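Local coordinates for hypothetical nigD-like protein (Bacteroides caccae, PDB 3QWN), which is of unproven function but, as a NigD-like protein, probably acts as an immunity protein or antitoxin, at residues S52-S57 and Q76-P81. Numbering follows the deposited sequence.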
loop_
_atom_site.group_PDB
_atom_site.type_symbol
_atom_site.label_atom_id
_atom_site.label_comp_id
_atom_site.label_asym_id
_atom_site.label_seq_id
_atom_site.Cartn_x
_atom_site.Cartn_y
_atom_site.Cartn_z
ATOM N N SER A 52 -4.638 -14.870 -4.900
ATOM C CA SER A 52 -4.667 -13.451 -5.291
ATOM C C SER A 52 -3.599 -12.703 -4.551
ATOM O O SER A 52 -3.351 -12.967 -3.367
ATOM C CB SER A 52 -6.015 -12.804 -4.996
ATOM O OG SER A 52 -7.013 -13.347 -5.838
ATOM N N ARG A 53 -2.966 -11.776 -5.235
ATOM C CA ARG A 53 -1.951 -10.904 -4.657
ATOM C C ARG A 53 -2.177 -9.479 -5.091
ATOM O O ARG A 53 -2.503 -9.229 -6.253
ATOM C CB ARG A 53 -0.525 -11.346 -5.045
ATOM C CG ARG A 53 -0.174 -12.723 -4.552
ATOM C CD ARG A 53 1.305 -13.008 -4.648
ATOM N NE ARG A 53 2.024 -12.455 -3.509
ATOM C CZ ARG A 53 2.197 -13.078 -2.351
ATOM N NH1 ARG A 53 1.679 -14.289 -2.154
ATOM N NH2 ARG A 53 2.884 -12.497 -1.378
ATOM N N ARG A 54 -2.028 -8.550 -4.131
ATOM C CA ARG A 54 -2.023 -7.100 -4.304
ATOM C C ARG A 54 -0.582 -6.774 -4.740
ATOM O O ARG A 54 0.348 -7.062 -3.982
ATOM C CB ARG A 54 -2.442 -6.420 -2.990
ATOM C CG ARG A 54 -2.461 -4.889 -2.972
ATOM C CD ARG A 54 -3.636 -4.371 -3.729
ATOM N NE ARG A 54 -3.794 -2.915 -3.669
ATOM C CZ ARG A 54 -4.689 -2.254 -4.398
ATOM N NH1 ARG A 54 -5.475 -2.907 -5.246
ATOM N NH2 ARG A 54 -4.783 -0.933 -4.312
ATOM N N VAL A 55 -0.388 -6.251 -5.983
ATOM C CA VAL A 55 0.939 -6.014 -6.566
ATOM C C VAL A 55 0.988 -4.686 -7.342
ATOM O O VAL A 55 -0.045 -4.081 -7.604
ATOM C CB VAL A 55 1.317 -7.208 -7.546
ATOM C CG1 VAL A 55 1.537 -8.530 -6.808
ATOM C CG2 VAL A 55 0.287 -7.378 -8.668
HETATM N N MSE A 56 2.206 -4.288 -7.770
HETATM C CA MSE A 56 2.486 -3.181 -8.699
HETATM C C MSE A 56 2.657 -3.789 -10.118
HETATM O O MSE A 56 3.261 -4.858 -10.296
HETATM C CB MSE A 56 3.726 -2.365 -8.288
HETATM C CG MSE A 56 3.557 -1.697 -6.920
HETATM SE SE MSE A 56 1.942 -0.568 -6.807
HETATM C CE MSE A 56 2.409 0.743 -8.168
ATOM N N SER A 57 2.097 -3.139 -11.125
ATOM C CA SER A 57 2.205 -3.703 -12.464
ATOM C C SER A 57 2.193 -2.656 -13.540
ATOM O O SER A 57 1.453 -1.669 -13.470
ATOM C CB SER A 57 1.044 -4.674 -12.712
ATOM O OG SER A 57 1.089 -5.336 -13.963
ATOM N N GLN A 76 5.618 -6.493 -9.706
ATOM C CA GLN A 76 6.465 -6.458 -8.527
ATOM C C GLN A 76 5.591 -6.377 -7.286
ATOM O O GLN A 76 4.438 -5.963 -7.347
ATOM C CB GLN A 76 7.527 -5.353 -8.574
ATOM C CG GLN A 76 7.012 -3.962 -8.351
ATOM C CD GLN A 76 8.121 -2.975 -8.545
ATOM O OE1 GLN A 76 8.697 -2.830 -9.639
ATOM N NE2 GLN A 76 8.415 -2.247 -7.495
ATOM N N SER A 77 6.132 -6.818 -6.184
ATOM C CA SER A 77 5.431 -6.824 -4.928
ATOM C C SER A 77 5.289 -5.417 -4.357
ATOM O O SER A 77 5.985 -4.467 -4.761
ATOM C CB SER A 77 6.180 -7.710 -3.943
ATOM O OG SER A 77 7.425 -7.124 -3.596
ATOM N N LEU A 78 4.367 -5.299 -3.411
ATOM C CA LEU A 78 4.162 -4.096 -2.622
ATOM C C LEU A 78 3.994 -4.555 -1.178
ATOM O O LEU A 78 3.798 -5.763 -0.930
ATOM C CB LEU A 78 3.008 -3.208 -3.131
ATOM C CG LEU A 78 1.609 -3.790 -3.331
ATOM C CD1 LEU A 78 0.910 -4.013 -2.025
ATOM C CD2 LEU A 78 0.752 -2.822 -4.077
ATOM N N VAL A 79 4.107 -3.619 -0.221
ATOM C CA VAL A 79 3.995 -3.960 1.204
ATOM C C VAL A 79 2.530 -3.826 1.572
ATOM O O VAL A 79 1.918 -2.812 1.237
ATOM C CB VAL A 79 4.927 -3.077 2.088
ATOM C CG1 VAL A 79 4.979 -3.576 3.517
ATOM C CG2 VAL A 79 6.340 -3.004 1.510
ATOM N N THR A 80 1.959 -4.840 2.232
ATOM C CA THR A 80 0.576 -4.825 2.740
ATOM C C THR A 80 0.647 -4.885 4.271
ATOM O O THR A 80 0.470 -5.963 4.843
ATOM C CB THR A 80 -0.320 -5.933 2.138
ATOM O OG1 THR A 80 0.357 -7.186 2.223
ATOM C CG2 THR A 80 -0.755 -5.635 0.699
ATOM N N PRO A 81 0.996 -3.769 4.959
ATOM C CA PRO A 81 1.122 -3.849 6.421
ATOM C C PRO A 81 -0.238 -3.789 7.113
ATOM O O PRO A 81 -1.062 -2.890 6.864
ATOM C CB PRO A 81 2.004 -2.648 6.776
ATOM C CG PRO A 81 1.756 -1.640 5.687
ATOM C CD PRO A 81 1.266 -2.398 4.461
HETATM O O HOH W 1 2.776 -7.883 -3.197
#
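Met56 and Gln76 form an antiparallel hydrogen-bonded pair where two neighbouring strands start to part. Met56 N gives its hydrogen to Gln76 O at 2.8 Å, and Gln76 N returns a bond to Met56 O at 2.9 Å. Past this pair the chain of 76-81 peels off, and the next link is indirect: a water donates to Arg54 O at 2.7 Å and accepts from Leu78 N at 3.0 Å, so an ordered solvent molecule takes over where direct pairing ends.

Side chains then fill the angle between the diverging backbones. Leu78 enters it, its CG placed between its own N and carbonyl carbon (chi1 54°), and its methyls touch both neighbours: CD1 lies 3.6 Å from CG of Arg54, and CD2 reaches SE of Met56, a selenomethionine, at 3.7 Å. The bend at chi2 (-55°) turns the selenium of Met56 to that methyl, and the two side chains cross at about a right angle. Met56 and Gln76 put their side chains on one face of the sheet, with CB of Met56 3.7 Å from CG of Gln76. Arg54 offers its aliphatic part here, with Thr80 CG2 brushing its CB and CG, while its guanidinium runs on to a salt bridge with Asp31 and hydrogen bonds with Asn113 and Ser165. Phe14 and Tyr163 also pack on Leu78.

The arrangement is that of a beta hairpin, strands 52-63 and 68-77, fraying at its open end; beyond it the chain leaves the hairpin of the OB-type domain, and Val79 makes backbone hydrogen bonds with Tyr163 and Ser165 on strand 158-167, consistent with a passage to the C-terminal beta sandwich.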